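Local coordinates for congerin II (Conger myriaster, PDB 1IS3), which binds beta-galactosides such as lactose as a homodimeric galectin of the conger eel, its physiological role being still unknown, at residues S31-V34 with S40-M43; D46-Y51 with Q55-L60; N61-V64 with G68-Q71; S75-F80 with N103-E108. All blocks are in the same frame, centred on the assembly; numbering follows the deposited sequence. Where two conformers were deposited one is given.

Interaction 1 of 4, residues S31-V34 with S40-M43; sequences SINV and SIAM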
loop_
_atom_site.group_PDB
_atom_site.type_symbol
_atom_site.label_atom_id
_atom_site.label_comp_id
_atom_site.label_asym_id
_atom_site.label_seq_id
_atom_site.Cartn_x
_atom_site.Cartn_y
_atom_site.Cartn_z
ATOM N N SER A 31 4.128 -4.900 15.184
ATOM C CA SER A 31 5.347 -4.387 14.567
ATOM C C SER A 31 5.105 -3.754 13.207
ATOM O O SER A 31 4.133 -4.125 12.546
ATOM C CB SER A 31 6.380 -5.506 14.405
ATOM O OG SER A 31 5.979 -6.632 13.637
ATOM N N ILE A 32 5.997 -2.863 12.800
ATOM C CA ILE A 32 6.024 -2.329 11.451
ATOM C C ILE A 32 7.327 -2.932 10.861
ATOM O O ILE A 32 8.408 -2.906 11.489
ATOM C CB ILE A 32 6.086 -0.773 11.487
ATOM C CG1 ILE A 32 4.790 -0.216 12.125
ATOM C CG2 ILE A 32 6.325 -0.234 10.050
ATOM C CD1 ILE A 32 4.940 1.277 12.626
ATOM N N ASN A 33 7.253 -3.442 9.634
ATOM C CA ASN A 33 8.361 -4.192 9.033
ATOM C C ASN A 33 8.644 -3.691 7.618
ATOM O O ASN A 33 7.675 -3.512 6.867
ATOM C CB ASN A 33 8.002 -5.682 8.960
ATOM C CG ASN A 33 7.703 -6.242 10.330
ATOM O OD1 ASN A 33 8.633 -6.528 11.069
ATOM N ND2 ASN A 33 6.458 -6.345 10.770
ATOM N N VAL A 34 9.888 -3.428 7.263
ATOM C CA VAL A 34 10.276 -2.951 5.948
ATOM C C VAL A 34 11.314 -3.977 5.476
ATOM O O VAL A 34 12.290 -4.257 6.185
ATOM C CB VAL A 34 10.902 -1.536 6.068
ATOM C CG1 VAL A 34 11.441 -1.069 4.731
ATOM C CG2 VAL A 34 9.839 -0.535 6.544
ATOM N N SER A 40 12.666 -11.829 5.468
ATOM C CA SER A 40 13.808 -11.043 5.078
ATOM C C SER A 40 13.395 -9.611 5.400
ATOM O O SER A 40 12.678 -8.980 4.603
ATOM C CB SER A 40 14.038 -11.256 3.595
ATOM O OG SER A 40 15.171 -10.481 3.232
ATOM N N ILE A 41 13.759 -9.086 6.585
ATOM C CA ILE A 41 13.259 -7.783 7.051
ATOM C C ILE A 41 14.466 -6.948 7.422
ATOM O O ILE A 41 15.269 -7.337 8.294
ATOM C CB ILE A 41 12.312 -7.959 8.304
ATOM C CG1 ILE A 41 11.097 -8.832 7.947
ATOM C CG2 ILE A 41 11.809 -6.597 8.774
ATOM C CD1 ILE A 41 10.296 -9.285 9.177
ATOM N N ALA A 42 14.615 -5.820 6.752
ATOM C CA ALA A 42 15.733 -4.927 7.027
ATOM C C ALA A 42 15.502 -4.059 8.293
ATOM O O ALA A 42 16.436 -3.716 9.039
ATOM C CB ALA A 42 15.965 -3.994 5.829
ATOM N N MET A 43 14.244 -3.705 8.571
ATOM C CA MET A 43 13.949 -2.919 9.755
ATOM C C MET A 43 12.634 -3.457 10.324
ATOM O O MET A 43 11.585 -3.334 9.672
ATOM C CB MET A 43 13.820 -1.452 9.356
ATOM C CG MET A 43 13.876 -0.431 10.508
ATOM S SD MET A 43 12.469 -0.517 11.615
ATOM C CE MET A 43 11.152 0.068 10.577
#

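Interaction 2 of 4, residues D46-Y51 with Q55-L60; sequences DHRFSY and QNVLVL. With GAL (beta-D-galactopyranose), chain B; BGC (beta-D-glucopyranose), chain C.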
loop_
_atom_site.group_PDB
_atom_site.type_symbol
_atom_site.label_atom_id
_atom_site.label_comp_id
_atom_site.label_asym_id
_atom_site.label_seq_id
_atom_site.Cartn_x
_atom_site.Cartn_y
_atom_site.Cartn_z
ATOM N N ASP A 46 9.267 -3.341 16.736
ATOM C CA ASP A 46 8.252 -3.992 17.516
ATOM C C ASP A 46 7.860 -3.101 18.689
ATOM O O ASP A 46 8.715 -2.506 19.357
ATOM C CB ASP A 46 8.815 -5.330 17.968
ATOM C CG ASP A 46 7.762 -6.310 18.427
ATOM O OD1 ASP A 46 6.628 -6.257 17.975
ATOM O OD2 ASP A 46 8.067 -7.163 19.254
ATOM N N HIS A 47 6.562 -2.983 18.927
ATOM C CA HIS A 47 6.008 -2.099 19.938
ATOM C C HIS A 47 5.463 -3.023 21.007
ATOM O O HIS A 47 4.437 -3.675 20.779
ATOM C CB HIS A 47 4.862 -1.227 19.380
ATOM C CG HIS A 47 5.229 -0.440 18.138
ATOM N ND1 HIS A 47 5.508 -0.955 16.927
ATOM C CD2 HIS A 47 5.245 0.924 18.032
ATOM C CE1 HIS A 47 5.683 0.041 16.084
ATOM N NE2 HIS A 47 5.518 1.152 16.764
ATOM N N ARG A 48 6.150 -3.135 22.150
ATOM C CA ARG A 48 5.777 -4.147 23.137
ATOM C C ARG A 48 5.089 -3.539 24.343
ATOM O O ARG A 48 5.719 -2.811 25.127
ATOM C CB ARG A 48 7.022 -4.901 23.594
ATOM C CG ARG A 48 7.614 -5.746 22.461
ATOM C CD ARG A 48 8.970 -6.375 22.822
ATOM N NE ARG A 48 9.526 -7.110 21.674
ATOM C CZ ARG A 48 10.559 -7.967 21.711
ATOM N NH1 ARG A 48 10.988 -8.591 20.600
ATOM N NH2 ARG A 48 11.183 -8.166 22.861
ATOM N N PHE A 49 3.792 -3.841 24.467
ATOM C CA PHE A 49 3.019 -3.411 25.619
ATOM C C PHE A 49 3.289 -4.393 26.737
ATOM O O PHE A 49 3.587 -3.965 27.860
ATOM C CB PHE A 49 1.528 -3.398 25.327
ATOM C CG PHE A 49 1.273 -2.281 24.331
ATOM C CD1 PHE A 49 1.358 -2.555 22.948
ATOM C CD2 PHE A 49 1.016 -0.970 24.801
ATOM C CE1 PHE A 49 1.197 -1.512 22.040
ATOM C CE2 PHE A 49 0.850 0.068 23.867
ATOM C CZ PHE A 49 0.942 -0.200 22.497
ATOM N N SER A 50 3.163 -5.697 26.443
ATOM C CA SER A 50 3.549 -6.725 27.407
ATOM C C SER A 50 3.962 -7.968 26.624
ATOM O O SER A 50 3.140 -8.625 25.977
ATOM C CB SER A 50 2.370 -7.041 28.368
ATOM O OG SER A 50 2.736 -7.865 29.483
ATOM N N TYR A 51 5.262 -8.240 26.658
ATOM C CA TYR A 51 5.796 -9.375 25.932
ATOM C C TYR A 51 6.950 -9.888 26.740
ATOM O O TYR A 51 8.012 -9.259 26.784
ATOM C CB TYR A 51 6.274 -8.935 24.516
ATOM C CG TYR A 51 6.926 -10.057 23.714
ATOM C CD1 TYR A 51 6.182 -11.174 23.316
ATOM C CD2 TYR A 51 8.268 -9.966 23.374
ATOM C CE1 TYR A 51 6.776 -12.200 22.572
ATOM C CE2 TYR A 51 8.881 -10.982 22.633
ATOM C CZ TYR A 51 8.125 -12.090 22.235
ATOM O OH TYR A 51 8.743 -13.070 21.482
ATOM N N GLN A 55 7.873 -4.440 28.796
ATOM C CA GLN A 55 6.636 -3.678 28.975
ATOM C C GLN A 55 6.963 -2.247 28.608
ATOM O O GLN A 55 7.904 -1.640 29.138
ATOM C CB GLN A 55 6.132 -3.738 30.431
ATOM C CG GLN A 55 5.619 -5.117 30.927
ATOM C CD GLN A 55 5.535 -5.144 32.452
ATOM O OE1 GLN A 55 5.062 -4.163 33.056
ATOM N NE2 GLN A 55 6.001 -6.186 33.153
ATOM N N ASN A 56 6.215 -1.748 27.612
ATOM C CA ASN A 56 6.311 -0.398 27.071
ATOM C C ASN A 56 7.732 -0.060 26.591
ATOM O O ASN A 56 8.430 0.890 26.991
ATOM C CB ASN A 56 5.811 0.647 28.132
ATOM C CG ASN A 56 4.421 0.282 28.643
ATOM O OD1 ASN A 56 3.501 -0.058 27.893
ATOM N ND2 ASN A 56 4.247 0.174 29.961
ATOM N N VAL A 57 8.180 -0.879 25.631
ATOM C CA VAL A 57 9.506 -0.694 25.035
ATOM C C VAL A 57 9.399 -0.921 23.526
ATOM O O VAL A 57 8.515 -1.665 23.052
ATOM C CB VAL A 57 10.509 -1.702 25.756
ATOM C CG1 VAL A 57 10.075 -3.111 25.573
ATOM C CG2 VAL A 57 11.911 -1.570 25.182
ATOM N N LEU A 58 10.256 -0.208 22.792
ATOM C CA LEU A 58 10.407 -0.453 21.374
ATOM C C LEU A 58 11.614 -1.358 21.188
ATOM O O LEU A 58 12.639 -1.146 21.838
ATOM C CB LEU A 58 10.656 0.828 20.549
ATOM C CG LEU A 58 9.492 1.809 20.323
ATOM C CD1 LEU A 58 10.024 2.995 19.486
ATOM C CD2 LEU A 58 8.328 1.143 19.622
ATOM N N VAL A 59 11.520 -2.368 20.334
ATOM C CA VAL A 59 12.654 -3.228 20.041
ATOM C C VAL A 59 12.840 -3.203 18.518
ATOM O O VAL A 59 11.878 -3.455 17.760
ATOM C CB VAL A 59 12.363 -4.668 20.543
ATOM C CG1 VAL A 59 13.501 -5.630 20.155
ATOM C CG2 VAL A 59 12.235 -4.644 22.076
ATOM N N LEU A 60 14.052 -2.890 18.053
ATOM C CA LEU A 60 14.365 -2.832 16.631
ATOM C C LEU A 60 15.387 -3.904 16.245
ATOM O O LEU A 60 16.335 -4.179 17.007
ATOM C CB LEU A 60 14.916 -1.453 16.276
ATOM C CG LEU A 60 13.847 -0.368 16.438
ATOM C CD1 LEU A 60 13.969 0.250 17.825
ATOM C CD2 LEU A 60 14.004 0.655 15.346
HETATM C C1 GAL B . 12.098 -11.766 19.517
HETATM C C2 GAL B . 10.686 -11.937 18.971
HETATM C C3 GAL B . 10.649 -11.664 17.475
HETATM C C4 GAL B . 11.266 -10.295 17.173
HETATM C C5 GAL B . 12.666 -10.240 17.771
HETATM C C6 GAL B . 13.335 -8.909 17.554
HETATM O O2 GAL B . 10.244 -13.258 19.218
HETATM O O3 GAL B . 9.306 -11.703 17.018
HETATM O O4 GAL B . 10.465 -9.251 17.714
HETATM O O5 GAL B . 12.608 -10.465 19.192
HETATM O O6 GAL B . 14.659 -8.926 18.056
HETATM C C2 BGC C . 14.655 -11.287 23.539
HETATM C C3 BGC C . 13.372 -11.045 22.746
HETATM C C4 BGC C . 13.302 -12.032 21.586
HETATM C C5 BGC C . 13.419 -13.471 22.121
HETATM C C6 BGC C . 13.471 -14.503 21.014
HETATM C C1 BGC C . 14.677 -12.735 24.018
HETATM O O1 BGC C . 15.858 -12.977 24.703
HETATM O O2 BGC C . 14.713 -10.409 24.654
HETATM O O3 BGC C . 13.346 -9.715 22.262
HETATM O O4 BGC C . 12.048 -11.876 20.899
HETATM O O5 BGC C . 14.629 -13.619 22.890
HETATM O O6 BGC C . 14.545 -14.236 20.122
#

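Interaction 3 of 4, residues N61-V64 with G68-Q71; sequences NSLV and GWQQ. With GAL (beta-D-galactopyranose), chain B.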
loop_
_atom_site.group_PDB
_atom_site.type_symbol
_atom_site.label_atom_id
_atom_site.label_comp_id
_atom_site.label_asym_id
_atom_site.label_seq_id
_atom_site.Cartn_x
_atom_site.Cartn_y
_atom_site.Cartn_z
ATOM N N ASN A 61 15.198 -4.541 15.092
ATOM C CA ASN A 61 16.119 -5.576 14.651
ATOM C C ASN A 61 15.966 -5.883 13.163
ATOM O O ASN A 61 15.088 -5.309 12.504
ATOM C CB ASN A 61 15.882 -6.850 15.483
ATOM C CG ASN A 61 17.111 -7.761 15.661
ATOM O OD1 ASN A 61 18.117 -7.637 14.976
ATOM N ND2 ASN A 61 17.068 -8.735 16.547
ATOM N N SER A 62 16.848 -6.696 12.590
ATOM C CA SER A 62 16.735 -7.162 11.227
ATOM C C SER A 62 16.666 -8.683 11.297
ATOM O O SER A 62 17.191 -9.337 12.232
ATOM C CB SER A 62 17.946 -6.677 10.454
ATOM O OG SER A 62 19.136 -7.157 11.076
ATOM N N LEU A 63 16.022 -9.245 10.278
ATOM C CA LEU A 63 15.796 -10.660 10.136
ATOM C C LEU A 63 16.394 -11.050 8.803
ATOM O O LEU A 63 16.038 -10.449 7.776
ATOM C CB LEU A 63 14.306 -10.975 10.135
ATOM C CG LEU A 63 13.879 -12.415 9.918
ATOM C CD1 LEU A 63 14.334 -13.301 11.058
ATOM C CD2 LEU A 63 12.371 -12.477 9.898
ATOM N N VAL A 64 17.288 -12.038 8.829
ATOM C CA VAL A 64 17.952 -12.516 7.614
ATOM C C VAL A 64 17.332 -13.852 7.207
ATOM O O VAL A 64 17.142 -14.745 8.043
ATOM C CB VAL A 64 19.473 -12.667 7.894
ATOM C CG1 VAL A 64 20.222 -13.296 6.697
ATOM C CG2 VAL A 64 20.038 -11.260 8.142
ATOM N N GLY A 68 17.944 -15.772 10.645
ATOM C CA GLY A 68 17.308 -15.371 11.887
ATOM C C GLY A 68 17.575 -13.910 12.247
ATOM O O GLY A 68 18.118 -13.117 11.461
ATOM N N TRP A 69 17.193 -13.619 13.489
ATOM C CA TRP A 69 17.267 -12.283 14.054
ATOM C C TRP A 69 18.695 -11.911 14.406
ATOM O O TRP A 69 19.451 -12.771 14.867
ATOM C CB TRP A 69 16.344 -12.215 15.295
ATOM C CG TRP A 69 14.852 -12.260 14.925
ATOM C CD1 TRP A 69 14.094 -13.390 15.128
ATOM C CD2 TRP A 69 14.118 -11.247 14.312
ATOM N NE1 TRP A 69 12.892 -13.115 14.646
ATOM C CE2 TRP A 69 12.854 -11.854 14.154
ATOM C CE3 TRP A 69 14.335 -9.932 13.865
ATOM C CZ2 TRP A 69 11.807 -11.127 13.543
ATOM C CZ3 TRP A 69 13.295 -9.231 13.262
ATOM C CH2 TRP A 69 12.045 -9.827 13.105
ATOM N N GLN A 70 19.073 -10.659 14.172
ATOM C CA GLN A 70 20.410 -10.168 14.422
ATOM C C GLN A 70 20.465 -9.475 15.788
ATOM O O GLN A 70 19.746 -9.910 16.700
ATOM C CB GLN A 70 20.785 -9.249 13.246
ATOM C CG GLN A 70 20.788 -10.087 11.939
ATOM C CD GLN A 70 21.625 -11.385 12.000
ATOM O OE1 GLN A 70 22.845 -11.327 12.174
ATOM N NE2 GLN A 70 21.045 -12.575 11.871
ATOM N N GLN A 71 21.273 -8.437 15.984
ATOM C CA GLN A 71 21.416 -7.819 17.293
ATOM C C GLN A 71 20.266 -6.810 17.507
ATOM O O GLN A 71 20.070 -5.887 16.719
ATOM C CB GLN A 71 22.788 -7.166 17.290
ATOM C CG GLN A 71 23.182 -6.454 18.566
ATOM C CD GLN A 71 23.571 -4.960 18.427
ATOM O OE1 GLN A 71 24.699 -4.577 18.050
ATOM N NE2 GLN A 71 22.662 -4.033 18.781
HETATM C C1 GAL B . 12.098 -11.766 19.517
HETATM C C2 GAL B . 10.686 -11.937 18.971
HETATM C C3 GAL B . 10.649 -11.664 17.475
HETATM C C4 GAL B . 11.266 -10.295 17.173
HETATM C C5 GAL B . 12.666 -10.240 17.771
HETATM C C6 GAL B . 13.335 -8.909 17.554
HETATM O O2 GAL B . 10.244 -13.258 19.218
HETATM O O3 GAL B . 9.306 -11.703 17.018
HETATM O O4 GAL B . 10.465 -9.251 17.714
HETATM O O5 GAL B . 12.608 -10.465 19.192
HETATM O O6 GAL B . 14.659 -8.926 18.056
#

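Interaction 4 of 4, residues S75-F80 with N103-E108; sequences SKKFPF and NGETVE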
loop_
_atom_site.group_PDB
_atom_site.type_symbol
_atom_site.label_atom_id
_atom_site.label_comp_id
_atom_site.label_asym_id
_atom_site.label_seq_id
_atom_site.Cartn_x
_atom_site.Cartn_y
_atom_site.Cartn_z
ATOM N N SER A 75 14.549 0.930 22.630
ATOM C CA SER A 75 14.304 2.297 22.980
ATOM C C SER A 75 13.155 2.251 23.951
ATOM O O SER A 75 12.189 1.522 23.867
ATOM C CB SER A 75 13.915 3.134 21.779
ATOM O OG SER A 75 13.627 4.463 22.174
ATOM N N LYS A 76 13.259 3.229 24.812
ATOM C CA LYS A 76 12.403 3.474 25.950
ATOM C C LYS A 76 11.363 4.524 25.527
ATOM O O LYS A 76 10.439 4.841 26.273
ATOM C CB LYS A 76 13.389 3.920 27.052
ATOM C CG LYS A 76 14.409 5.088 26.619
ATOM C CD LYS A 76 15.580 4.878 25.538
ATOM C CE LYS A 76 15.786 6.090 24.601
ATOM N NZ LYS A 76 16.389 5.779 23.304
ATOM N N LYS A 77 11.479 5.155 24.356
ATOM C CA LYS A 77 10.513 6.150 23.891
ATOM C C LYS A 77 9.237 5.399 23.575
ATOM O O LYS A 77 9.255 4.562 22.667
ATOM C CB LYS A 77 11.031 6.817 22.654
ATOM C CG LYS A 77 12.288 7.571 23.050
ATOM C CD LYS A 77 12.935 8.150 21.846
ATOM C CE LYS A 77 14.039 9.021 22.364
ATOM N NZ LYS A 77 14.664 9.630 21.217
ATOM N N PHE A 78 8.121 5.645 24.248
ATOM C CA PHE A 78 6.976 4.824 23.978
ATOM C C PHE A 78 5.717 5.662 24.121
ATOM O O PHE A 78 4.940 5.473 25.064
ATOM C CB PHE A 78 6.984 3.643 24.954
ATOM C CG PHE A 78 6.154 2.457 24.469
ATOM C CD1 PHE A 78 4.902 2.183 25.040
ATOM C CD2 PHE A 78 6.653 1.644 23.443
ATOM C CE1 PHE A 78 4.151 1.088 24.581
ATOM C CE2 PHE A 78 5.901 0.559 22.990
ATOM C CZ PHE A 78 4.654 0.282 23.558
ATOM N N PRO A 79 5.409 6.560 23.191
ATOM C CA PRO A 79 4.203 7.378 23.251
ATOM C C PRO A 79 2.994 6.606 22.676
ATOM O O PRO A 79 2.300 7.128 21.785
ATOM C CB PRO A 79 4.624 8.616 22.458
ATOM C CG PRO A 79 5.421 7.996 21.323
ATOM C CD PRO A 79 6.270 6.982 22.075
ATOM N N PHE A 80 2.712 5.386 23.101
ATOM C CA PHE A 80 1.660 4.597 22.497
ATOM C C PHE A 80 0.686 4.225 23.591
ATOM O O PHE A 80 1.130 3.931 24.708
ATOM C CB PHE A 80 2.220 3.297 21.874
ATOM C CG PHE A 80 3.250 3.586 20.804
ATOM C CD1 PHE A 80 2.838 3.953 19.523
ATOM C CD2 PHE A 80 4.610 3.571 21.124
ATOM C CE1 PHE A 80 3.802 4.324 18.565
ATOM C CE2 PHE A 80 5.550 3.939 20.169
ATOM C CZ PHE A 80 5.156 4.319 18.895
ATOM N N ASN A 103 4.618 11.552 18.691
ATOM C CA ASN A 103 4.891 12.746 19.493
ATOM C C ASN A 103 6.082 13.558 18.992
ATOM O O ASN A 103 6.484 14.522 19.654
ATOM C CB ASN A 103 5.139 12.345 20.939
ATOM C CG ASN A 103 6.407 11.509 21.104
ATOM O OD1 ASN A 103 6.922 10.886 20.154
ATOM N ND2 ASN A 103 6.965 11.428 22.309
ATOM N N GLY A 104 6.691 13.208 17.848
ATOM C CA GLY A 104 7.810 13.970 17.318
ATOM C C GLY A 104 9.153 13.393 17.724
ATOM O O GLY A 104 10.170 13.801 17.188
ATOM N N GLU A 105 9.216 12.457 18.666
ATOM C CA GLU A 105 10.513 11.887 19.038
ATOM C C GLU A 105 11.025 10.992 17.904
ATOM O O GLU A 105 10.243 10.445 17.109
ATOM C CB GLU A 105 10.429 11.035 20.322
ATOM C CG GLU A 105 10.341 11.949 21.531
ATOM C CD GLU A 105 10.329 11.225 22.868
ATOM O OE1 GLU A 105 11.248 11.502 23.636
ATOM O OE2 GLU A 105 9.437 10.409 23.144
ATOM N N THR A 106 12.342 10.835 17.800
ATOM C CA THR A 106 12.870 10.034 16.702
ATOM C C THR A 106 13.674 8.859 17.218
ATOM O O THR A 106 14.172 8.888 18.359
ATOM C CB THR A 106 13.755 10.915 15.763
ATOM O OG1 THR A 106 14.955 11.190 16.483
ATOM C CG2 THR A 106 13.127 12.247 15.364
ATOM N N VAL A 107 13.809 7.824 16.391
ATOM C CA VAL A 107 14.674 6.691 16.660
ATOM C C VAL A 107 15.415 6.462 15.339
ATOM O O VAL A 107 14.878 6.698 14.251
ATOM C CB VAL A 107 13.805 5.421 17.155
ATOM C CG1 VAL A 107 12.550 5.273 16.360
ATOM C CG2 VAL A 107 14.610 4.129 17.036
ATOM N N GLU A 108 16.702 6.113 15.409
ATOM C CA GLU A 108 17.496 5.808 14.222
ATOM C C GLU A 108 17.966 4.366 14.346
ATOM O O GLU A 108 18.231 3.899 15.467
ATOM C CB GLU A 108 18.726 6.692 14.103
ATOM C CG GLU A 108 18.452 8.161 13.847
ATOM C CD GLU A 108 17.880 8.921 15.040
ATOM O OE1 GLU A 108 18.434 8.793 16.142
ATOM O OE2 GLU A 108 16.867 9.618 14.881
HETATM O O HOH W 1 13.867 12.223 20.045
#

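Interaction 1 of 4, residues S31-V34 with S40-M43
Val34 faces both Ala42 and Met43 in a classic beta bulge, which interrupts the antiparallel pairing of strands 29-34 and 40-48 in the galectin beta-sandwich. Two backbone bonds define the register. Val34 N donates to Met43 O at 2.9 Å, and Met43 N returns to Val34 O at 3.1 Å with an N-H...O angle of 162°. Val34 O also takes a weak, strongly bent bond from Ala42 N (angle 128°), so a single carbonyl serves the two successive residues of the bulge.

Most of the buried surface belongs to Val34 and Met43, which share one face of the sheet. Val34 CG2 comes within 4.3 Å of Met43 CE, which the bends of the Met43 chain at chi2 and chi3 fold back beside the strand. Phe97 and Ile90 of the other sheet cover Met43, so this side belongs to the sandwich core; Phe118, a neighbour within the same sheet, lies on Val34.

Toward Ser40 the contact thins out. This residue is partly exposed, and its OG is bonded to Glu36 before the segment instead of reaching across to 31-34. Between these extremes, the Ile41 side chain crosses that of Asn33 at a slant, with CG2 also 3.5 Å from Val34 O. The Asn33 amide is fixed by its own bonds: ND2 gives a hydrogen to Ser31 OG at 2.9 Å, while OD1 bonds to His44 ND1. Since His44 NE2 in turn binds galactose, Asn33 is a second-shell residue that probably helps hold the His44 ring in place for the sugar. The same OD1 also has the methyl CD1 of Ile41 at 3.7 Å.

Interaction 2 of 4, residues D46-Y51 with Q55-L60
Arg48 O receives two backbone N-H groups from across the hairpin, one from Val57 N at 3.2 Å (156°) and a weak, bent one from Asn56 N, and this pairing marks a G1 beta bulge. Further along the strands, Asp46 N donates to Val59 O at 2.8 Å (175°) and sets the register in which Arg48 projects beside Val59.

With its chain extended from CG to NE, Arg48 carries its guanidinium to the lactose. Val59 CG2 lies over one face, 3.7 Å from CZ, and Tyr51 CD2 over the other. The edge is left to polar partners. NE forms a salt bridge with Asp46 OD2 at 2.8 Å. NH1 donates to both GAL O5 (2.8 Å) and GAL O4. NH2 reaches BGC O3 at 2.7 Å. Tyr51 OH shares a 2.7 Å hydrogen bond with GAL O2. On the side of the strands away from the sugar, Leu58 CD2 sits over a face of the His47 ring.

Second partners, Arg29 for Asp46 and Asp54 for Arg48, extend the charged network. Its acidic members probably offset the positive charge of Arg48 and fix the orientation of the guanidinium, so that one side chain can read both rings of the disaccharide.

Interaction 3 of 4, residues N61-V64 with G68-Q71
The beta hairpin of strands 57-64 and 68-75 forms one wall of the galectin carbohydrate site, where Trp69 lies against galactose. In the register, Leu63 opposes Trp69 as a non-hydrogen-bonded pair, and Val64 with Gly68 forms the next hydrogen-bonded one. Leu63 supports the indole from behind: CD1 stands 3.7 Å from the centroid of the five-membered ring, only 10° off its normal, a CH-pi contact, and CB touches CZ3. The opposite indole face meets the sugar, with GAL C4 3.8 Å from Trp69 CE2, so the ring is sandwiched between leucine and galactose.

Asn61 binds the same sugar. With CG anti to the backbone N (chi1 -152°), its amide turns toward the ligand, and ND2 gives one bond to GAL O6 at 2.8 Å (173°) and another to Gln70 O at 2.9 Å. OD1 is taken by Ser62 N and by Arg112, which also bonds to Ser62 OG and Gln71 O, so the rotation of the amide is well determined.

Near the turn, Gly68 O accepts from two donors on opposite faces of its carbonyl plane, Val64 N at 3.0 Å and the side-chain NE2 of Gln70, also at 3.0 Å.

Interaction 4 of 4, residues S75-F80 with N103-E108
A surface contact between a loop and the turn and first residue of strand 106-110, this one joins the chain leaving strand 68-75 to an outermost strand of the five-stranded sheet. Lys77 and Pro79 meet the turn, and Lys77 makes the direct polar link. Its extended side chain runs obliquely past Glu105, and NZ donates to Thr106 O at 3.0 Å, nearly in line with the carbonyl (C=O...N angle 161°). One water, accepting from both Lys77 NZ and Thr106 N at 3.0 Å each, doubles this link.

The carboxylate of Glu105 comes near the lysine methylenes where the chains cross, with OE1 3.9 Å from Lys77 CE. NZ itself is 4.6 Å from that oxygen, beyond a salt bridge, so any attraction is probably a weak, longer-range one. Beside it, the Pro79 ring abuts the amide of Asn103, CG reaching OD1 at 3.5 Å.

That amide is steadied within its own turn: ND2 donates to Glu105 OE2 at 2.8 Å, and OD1 accepts from Glu105 N at 3.2 Å, coming from above the carbonyl plane. Ser75 OG likewise accepts from Lys77 N. The arrangement pairs an ST turn at Ser75 with an Asx turn at Asn103, at the rim of the galectin beta-sandwich.

Overall arrangement
The four contacts follow one another along the chain. Interactions 1, 2 and 3 are successive antiparallel pairings in one sheet: 1 and 2 share strand 40-48, 2 and 3 share strand 57-64. Interactions 1 and 3, with centres 10 Å apart, are joined by a probable hydrogen bond from Leu63 N to Ile41 O. Interactions 2 and 3, with centres 16 Å apart, both touch galactose, so the site spans neighbouring hairpins. Interaction 4 lies 11 Å from interaction 2, centre to centre, where Leu58 N probably bonds to Ser75 O; it extends from the sugar-binding sheet to the edge of the five-stranded one, linking the two layers of the sandwich.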